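Local coordinates for SPbeta prophage-derived aminoglycoside N(3')-acetyltransferase-like protein YokD (Bacillus subtilis, PDB 2NYG) that probably acts as an aminoglycoside 3-N-acetyltransferase-like enzyme that binds coenzyme A and may contribute to antibiotic resistance, at residues A55-V60 with V136-H141; L146-L151 with G156-L161. All blocks are in the same frame, centred on the assembly; numbering follows the deposited sequence.

Contact 1 (A55-V60 with V136-H141)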
ATOM      1  N   ALA A  55      12.590  11.636   2.273  1.00 30.67           N
ATOM      2  CA  ALA A  55      13.217  12.519   3.236  1.00 30.97           C
ATOM      3  C   ALA A  55      14.039  11.649   4.180  1.00 31.13           C
ATOM      4  O   ALA A  55      15.109  12.039   4.638  1.00 35.38           O
ATOM      5  CB  ALA A  55      12.152  13.298   4.005  1.00 28.39           C
ATOM      6  N   LEU A  56      13.541  10.457   4.462  1.00 29.95           N
ATOM      7  CA  LEU A  56      14.252   9.549   5.335  1.00 30.05           C
ATOM      8  C   LEU A  56      15.501   9.065   4.639  1.00 31.05           C
ATOM      9  O   LEU A  56      16.570   8.975   5.245  1.00 32.06           O
ATOM     10  CB  LEU A  56      13.357   8.364   5.715  1.00 30.11           C
ATOM     11  CG  LEU A  56      12.526   8.611   6.975  1.00 30.50           C
ATOM     12  CD1 LEU A  56      11.286   7.741   6.992  1.00 26.72           C
ATOM     13  CD2 LEU A  56      13.406   8.357   8.184  1.00 27.66           C
ATOM     14  N   ILE A  57      15.358   8.766   3.355  1.00 30.46           N
ATOM     15  CA  ILE A  57      16.474   8.288   2.550  1.00 32.36           C
ATOM     16  C   ILE A  57      17.518   9.392   2.342  1.00 34.83           C
ATOM     17  O   ILE A  57      18.726   9.152   2.409  1.00 34.02           O
ATOM     18  CB  ILE A  57      15.950   7.738   1.202  1.00 28.56           C
ATOM     19  CG1 ILE A  57      15.272   6.394   1.455  1.00 24.42           C
ATOM     20  CG2 ILE A  57      17.066   7.596   0.212  1.00 28.04           C
ATOM     21  CD1 ILE A  57      14.769   5.691   0.249  1.00 24.35           C
ATOM     22  N   ASP A  58      17.040  10.609   2.125  1.00 35.92           N
ATOM     23  CA  ASP A  58      17.920  11.743   1.917  1.00 37.98           C
ATOM     24  C   ASP A  58      18.799  11.985   3.120  1.00 39.71           C
ATOM     25  O   ASP A  58      19.977  12.324   2.993  1.00 40.93           O
ATOM     26  CB  ASP A  58      17.100  12.998   1.645  1.00 39.32           C
ATOM     27  CG  ASP A  58      16.691  13.112   0.206  1.00 39.29           C
ATOM     28  OD1 ASP A  58      16.762  12.079  -0.504  1.00 35.39           O
ATOM     29  OD2 ASP A  58      16.298  14.230  -0.204  1.00 39.92           O
ATOM     30  N   VAL A  59      18.220  11.801   4.298  1.00 40.26           N
ATOM     31  CA  VAL A  59      18.959  12.038   5.510  1.00 38.14           C
ATOM     32  C   VAL A  59      19.907  10.899   5.806  1.00 41.14           C
ATOM     33  O   VAL A  59      21.118  11.103   5.903  1.00 42.84           O
ATOM     34  CB  VAL A  59      17.999  12.256   6.685  1.00 36.74           C
ATOM     35  CG1 VAL A  59      18.780  12.499   7.965  1.00 32.90           C
ATOM     36  CG2 VAL A  59      17.097  13.441   6.386  1.00 34.30           C
ATOM     37  N   VAL A  60      19.360   9.694   5.913  1.00 43.71           N
ATOM     38  CA  VAL A  60      20.160   8.522   6.248  1.00 43.78           C
ATOM     39  C   VAL A  60      21.164   8.093   5.176  1.00 44.16           C
ATOM     40  O   VAL A  60      22.066   7.300   5.442  1.00 44.97           O
ATOM     41  CB  VAL A  60      19.239   7.341   6.630  1.00 42.26           C
ATOM     42  CG1 VAL A  60      19.244   6.270   5.550  1.00 39.75           C
ATOM     43  CG2 VAL A  60      19.675   6.778   7.953  1.00 44.50           C
ATOM     44  N   VAL A 136      11.003  -4.679   7.098  1.00 30.00           N
ATOM     45  CA  VAL A 136      11.388  -4.251   5.772  1.00 28.39           C
ATOM     46  C   VAL A 136      12.548  -3.310   5.994  1.00 31.03           C
ATOM     47  O   VAL A 136      12.558  -2.547   6.961  1.00 31.23           O
ATOM     48  CB  VAL A 136      10.258  -3.503   5.085  1.00 26.69           C
ATOM     49  CG1 VAL A 136       9.218  -4.470   4.591  1.00 25.59           C
ATOM     50  CG2 VAL A 136       9.637  -2.547   6.053  1.00 25.90           C
ATOM     51  N   ALA A 137      13.537  -3.371   5.116  1.00 32.09           N
ATOM     52  CA  ALA A 137      14.687  -2.499   5.254  1.00 33.77           C
ATOM     53  C   ALA A 137      15.221  -2.046   3.909  1.00 35.00           C
ATOM     54  O   ALA A 137      15.059  -2.719   2.891  1.00 35.12           O
ATOM     55  CB  ALA A 137      15.783  -3.192   6.053  1.00 33.66           C
ATOM     56  N   TRP A 138      15.848  -0.878   3.938  1.00 36.93           N
ATOM     57  CA  TRP A 138      16.455  -0.228   2.787  1.00 37.27           C
ATOM     58  C   TRP A 138      17.807   0.258   3.287  1.00 38.57           C
ATOM     59  O   TRP A 138      17.902   0.773   4.404  1.00 37.40           O
ATOM     60  CB  TRP A 138      15.622   0.992   2.379  1.00 35.83           C
ATOM     61  CG  TRP A 138      16.199   1.809   1.249  1.00 34.42           C
ATOM     62  CD1 TRP A 138      15.876   1.714  -0.067  1.00 34.34           C
ATOM     63  CD2 TRP A 138      17.192   2.845   1.345  1.00 33.21           C
ATOM     64  NE1 TRP A 138      16.596   2.623  -0.799  1.00 35.88           N
ATOM     65  CE2 TRP A 138      17.411   3.330   0.043  1.00 33.69           C
ATOM     66  CE3 TRP A 138      17.913   3.405   2.404  1.00 33.38           C
ATOM     67  CZ2 TRP A 138      18.319   4.353  -0.234  1.00 33.81           C
ATOM     68  CZ3 TRP A 138      18.820   4.430   2.128  1.00 34.81           C
ATOM     69  CH2 TRP A 138      19.011   4.892   0.819  1.00 33.82           C
ATOM     70  N   GLY A 139      18.852   0.101   2.484  1.00 38.98           N
ATOM     71  CA  GLY A 139      20.142   0.589   2.926  1.00 39.79           C
ATOM     72  C   GLY A 139      21.301  -0.382   2.997  1.00 39.88           C
ATOM     73  O   GLY A 139      21.177  -1.569   2.714  1.00 39.83           O
ATOM     74  N   LYS A 140      22.439   0.163   3.402  1.00 40.82           N
ATOM     75  CA  LYS A 140      23.679  -0.573   3.516  1.00 41.87           C
ATOM     76  C   LYS A 140      23.562  -1.948   4.166  1.00 42.52           C
ATOM     77  O   LYS A 140      24.076  -2.926   3.631  1.00 42.21           O
ATOM     78  CB  LYS A 140      24.699   0.275   4.283  1.00 44.06           C
ATOM     79  CG  LYS A 140      26.121  -0.257   4.215  1.00 47.31           C
ATOM     80  CD  LYS A 140      27.034   0.514   5.146  1.00 50.83           C
ATOM     81  CE  LYS A 140      28.455  -0.029   5.082  1.00 51.88           C
ATOM     82  NZ  LYS A 140      29.333   0.647   6.070  1.00 51.46           N
ATOM     83  N   HIS A 141      22.878  -2.032   5.304  1.00 41.57           N
ATOM     84  CA  HIS A 141      22.770  -3.307   6.011  1.00 42.79           C
ATOM     85  C   HIS A 141      21.469  -4.113   5.937  1.00 41.92           C
ATOM     86  O   HIS A 141      21.285  -5.056   6.694  1.00 41.48           O
ATOM     87  CB  HIS A 141      23.145  -3.105   7.482  1.00 43.27           C
ATOM     88  CG  HIS A 141      24.539  -2.594   7.684  1.00 45.02           C
ATOM     89  ND1 HIS A 141      24.813  -1.290   8.048  1.00 45.29           N
ATOM     90  CD2 HIS A 141      25.737  -3.207   7.555  1.00 42.40           C
ATOM     91  CE1 HIS A 141      26.119  -1.123   8.133  1.00 41.47           C
ATOM     92  NE2 HIS A 141      26.702  -2.270   7.839  1.00 44.01           N
TER
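V60, whose N donates to L56 O at 3.0 Å in the last turn of helix 48-60, is one of two residues of 55-60 whose side chains meet W138; the other is I57, a turn earlier. No hydrogen bond crosses between the two segments, and the contact is purely apolar, aliphatic branches against an indole. I57 supplies most of it from above one face of the ring, its side chain crossing that of W138 at about a right angle. I57 CD1 makes a CH-pi contact with the five-membered ring of W138, 3.7 Å from the centroid and 19° off the normal. I57 CG1 comes within 4.0 Å of W138 CD2, one end of the bond where the two rings are fused. The other branch, I57 CG2, reaches the far end of the benzo ring and lies 3.4 Å from W138 CH2. With CG2 anti to the backbone N and CD1 extended beyond CG1 (chi2 -177°), the two branches spread along the length of the indole. V60 takes a different side: its CG1 lies at the edge, near the ring plane, 3.9 Å from W138 CZ3. On the strand, W138 swings CG anti to its own backbone N (chi1 176°), which carries the indole out to the helix, although the nearest CA atoms, those of I57 and W138, stay 8.5 Å apart. Helix 48-60 thus packs on the sheet partly through a tryptophan of strand 135-139; W138 and V60 both also touch I66 of the adjoining antiparallel strand 65-69, while F119 of helix 114-119 packs against the indole and Y122 against I57.

Contact 2 (L146-L151 with G156-L161)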
ATOM      1  N   LEU A 146      17.624  -8.662   7.554  1.00 44.49           N
ATOM      2  CA  LEU A 146      16.419  -9.396   7.203  1.00 45.49           C
ATOM      3  C   LEU A 146      16.672 -10.856   6.832  1.00 47.16           C
ATOM      4  O   LEU A 146      15.800 -11.697   6.957  1.00 46.85           O
ATOM      5  CB  LEU A 146      15.706  -8.699   6.037  1.00 44.43           C
ATOM      6  CG  LEU A 146      15.278  -7.236   6.126  1.00 43.58           C
ATOM      7  CD1 LEU A 146      14.498  -6.910   4.890  1.00 42.00           C
ATOM      8  CD2 LEU A 146      14.416  -6.982   7.350  1.00 44.10           C
ATOM      9  N   ASN A 147      17.888 -11.137   6.383  1.00 51.13           N
ATOM     10  CA  ASN A 147      18.326 -12.467   5.937  1.00 54.70           C
ATOM     11  C   ASN A 147      17.748 -13.762   6.521  1.00 54.56           C
ATOM     12  O   ASN A 147      17.127 -14.549   5.808  1.00 53.23           O
ATOM     13  CB  ASN A 147      19.857 -12.503   6.070  1.00 59.31           C
ATOM     14  CG  ASN A 147      20.460 -13.877   5.760  1.00 64.88           C
ATOM     15  OD1 ASN A 147      19.766 -14.906   5.709  1.00 68.19           O
ATOM     16  ND2 ASN A 147      21.783 -13.898   5.589  1.00 65.89           N
ATOM     17  N   GLN A 148      18.073 -13.948   7.801  1.00 55.76           N
ATOM     18  CA  GLN A 148      17.733 -15.141   8.582  1.00 57.34           C
ATOM     19  C   GLN A 148      16.277 -15.473   9.015  1.00 55.35           C
ATOM     20  O   GLN A 148      15.791 -16.582   8.763  1.00 54.67           O
ATOM     21  CB  GLN A 148      18.649 -15.171   9.810  1.00 61.47           C
ATOM     22  CG  GLN A 148      18.169 -15.979  11.007  1.00 66.46           C
ATOM     23  CD  GLN A 148      19.217 -16.010  12.067  1.00 68.79           C
ATOM     24  OE1 GLN A 148      20.252 -15.360  11.943  1.00 69.42           O
ATOM     25  NE2 GLN A 148      18.956 -16.772  13.126  1.00 71.19           N
ATOM     26  N   HIS A 149      15.618 -14.520   9.681  1.00 53.08           N
ATOM     27  CA  HIS A 149      14.237 -14.654  10.201  1.00 51.05           C
ATOM     28  C   HIS A 149      13.502 -16.039  10.331  1.00 50.58           C
ATOM     29  O   HIS A 149      12.734 -16.421   9.463  1.00 51.94           O
ATOM     30  CB  HIS A 149      13.304 -13.691   9.455  1.00 49.31           C
ATOM     31  CG  HIS A 149      12.372 -12.931  10.346  1.00 49.14           C
ATOM     32  ND1 HIS A 149      11.961 -13.385  11.583  1.00 47.66           N
ATOM     33  CD2 HIS A 149      11.770 -11.733  10.170  1.00 47.84           C
ATOM     34  CE1 HIS A 149      11.156 -12.496  12.135  1.00 47.47           C
ATOM     35  NE2 HIS A 149      11.025 -11.482  11.297  1.00 47.15           N
ATOM     36  N   PRO A 150      13.720 -16.751  11.452  1.00 49.90           N
ATOM     37  CA  PRO A 150      13.113 -18.051  11.740  1.00 48.91           C
ATOM     38  C   PRO A 150      11.639 -17.891  12.152  1.00 48.68           C
ATOM     39  O   PRO A 150      11.233 -16.855  12.671  1.00 48.13           O
ATOM     40  CB  PRO A 150      13.972 -18.577  12.856  1.00 48.15           C
ATOM     41  CG  PRO A 150      14.259 -17.345  13.624  1.00 50.91           C
ATOM     42  CD  PRO A 150      14.508 -16.268  12.596  1.00 49.07           C
ATOM     43  N   LEU A 151      10.823 -18.912  11.933  1.00 49.67           N
ATOM     44  CA  LEU A 151       9.418 -18.801  12.307  1.00 51.19           C
ATOM     45  C   LEU A 151       9.222 -18.714  13.822  1.00 52.75           C
ATOM     46  O   LEU A 151       8.505 -17.856  14.321  1.00 53.05           O
ATOM     47  CB  LEU A 151       8.646 -19.993  11.766  1.00 49.98           C
ATOM     48  CG  LEU A 151       7.138 -19.869  11.894  1.00 50.32           C
ATOM     49  CD1 LEU A 151       6.649 -18.669  11.096  1.00 50.23           C
ATOM     50  CD2 LEU A 151       6.492 -21.141  11.395  1.00 50.95           C
ATOM     51  N   GLY A 156      12.618 -12.264  18.716  1.00 48.03           N
ATOM     52  CA  GLY A 156      13.593 -12.416  19.765  1.00 47.63           C
ATOM     53  C   GLY A 156      14.947 -12.564  19.099  1.00 47.16           C
ATOM     54  O   GLY A 156      15.198 -11.952  18.059  1.00 45.10           O
ATOM     55  N   GLU A 157      15.824 -13.365  19.700  1.00 48.22           N
ATOM     56  CA  GLU A 157      17.154 -13.603  19.150  1.00 48.44           C
ATOM     57  C   GLU A 157      16.913 -14.213  17.778  1.00 49.32           C
ATOM     58  O   GLU A 157      15.927 -14.931  17.577  1.00 50.20           O
ATOM     59  CB  GLU A 157      17.921 -14.607  20.014  1.00 48.31           C
ATOM     60  CG  GLU A 157      17.762 -14.419  21.516  1.00 49.12           C
ATOM     61  CD  GLU A 157      18.369 -13.125  22.019  1.00 51.60           C
ATOM     62  OE1 GLU A 157      19.088 -12.464  21.246  1.00 54.63           O
ATOM     63  OE2 GLU A 157      18.142 -12.771  23.195  1.00 52.01           O
ATOM     64  N   GLN A 158      17.801 -13.920  16.838  1.00 48.40           N
ATOM     65  CA  GLN A 158      17.697 -14.443  15.481  1.00 47.87           C
ATOM     66  C   GLN A 158      16.820 -13.629  14.548  1.00 45.57           C
ATOM     67  O   GLN A 158      16.992 -13.686  13.335  1.00 45.48           O
ATOM     68  CB  GLN A 158      17.207 -15.885  15.493  1.00 49.87           C
ATOM     69  CG  GLN A 158      18.158 -16.856  16.156  1.00 53.67           C
ATOM     70  CD  GLN A 158      17.817 -18.286  15.799  1.00 57.44           C
ATOM     71  OE1 GLN A 158      16.696 -18.744  16.039  1.00 58.62           O
ATOM     72  NE2 GLN A 158      18.776 -18.998  15.205  1.00 57.96           N
ATOM     73  N   SER A 159      15.870 -12.889  15.101  1.00 42.30           N
ATOM     74  CA  SER A 159      15.014 -12.058  14.275  1.00 39.49           C
ATOM     75  C   SER A 159      15.797 -10.767  14.000  1.00 38.73           C
ATOM     76  O   SER A 159      16.888 -10.556  14.542  1.00 38.37           O
ATOM     77  CB  SER A 159      13.719 -11.729  15.011  1.00 39.60           C
ATOM     78  OG  SER A 159      13.932 -10.727  15.985  1.00 36.99           O
ATOM     79  N   PRO A 160      15.251  -9.883  13.155  1.00 38.34           N
ATOM     80  CA  PRO A 160      15.980  -8.645  12.872  1.00 37.51           C
ATOM     81  C   PRO A 160      16.311  -7.790  14.090  1.00 38.14           C
ATOM     82  O   PRO A 160      17.244  -6.979  14.048  1.00 38.74           O
ATOM     83  CB  PRO A 160      15.075  -7.936  11.880  1.00 37.31           C
ATOM     84  CG  PRO A 160      14.488  -9.090  11.125  1.00 38.61           C
ATOM     85  CD  PRO A 160      14.115 -10.044  12.232  1.00 36.17           C
ATOM     86  N   LEU A 161      15.549  -7.953  15.171  1.00 36.86           N
ATOM     87  CA  LEU A 161      15.806  -7.190  16.384  1.00 35.69           C
ATOM     88  C   LEU A 161      17.136  -7.651  16.932  1.00 35.11           C
ATOM     89  O   LEU A 161      17.816  -6.920  17.651  1.00 36.12           O
ATOM     90  CB  LEU A 161      14.724  -7.419  17.428  1.00 35.94           C
ATOM     91  CG  LEU A 161      13.342  -6.879  17.090  1.00 36.47           C
ATOM     92  CD1 LEU A 161      12.448  -6.979  18.296  1.00 37.50           C
ATOM     93  CD2 LEU A 161      13.456  -5.444  16.658  1.00 36.54           C
TER
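H149 and P160 make the main face-on contact in the connection from helix 142-146 to helix 160-166: the proline CD sits over one face of the imidazole, 3.6 Å from its centroid and 15° off the normal, in a CH-pi interaction. S159 CB comes to the same ring obliquely, 3.9 Å from H149 CE1. Further packing flanks this ring. P150 CD lies 3.7 Å from Q158 O, with P150 CG near the amide OE1 of Q158. L146 CD2 approaches P160 CG at a longer 4.3 Å.

Among the polar groups, Q148 and Q158 cross at about a right angle with their amide planes 88° apart. Their NE2 atoms are modelled close together, but both are donors and no bond results, so that detail is doubtful; Q148 OE1 instead hydrogen-bonds K163 NZ. H149 NE2 is hydrogen-bonded to Y133 O, which ties the imidazole down.

Within 156-161, G156 O closes a type II turn by accepting from S159 N at 3.2 Å, and also takes S159 OG at 2.7 Å, in the carbonyl plane on a lone pair. Set between its backbone N and carbonyl carbon (chi1 77°), S159 OG also accepts a weak N-cap bond from L161 N.

The chemistry therefore divides: van der Waals and CH-pi contacts join the segments, while hydrogen bonds fix the turn, cap the helix that follows, and tie the imidazole and Q148 to other parts of the chain.

Both segments of contact 1 precede those of contact 2 in the chain; their centres are about 20 Å apart. Strand 135-139 of the mixed sheet connects them, followed directly by helix 142-146. Alternation along the strand separates the two neighbourhoods: W138 points to helix 48-60, whereas A137 projects the opposite way, on the side where L146 packs. L146 CD1 comes within 3.7 Å of A137 N, so the contacts touch there, and P160, just after the N-cap S159, reaches F135 of the same strand. One strand is thus packed by different parts of the chain on its two sides, with both contacts away from the coenzyme A site.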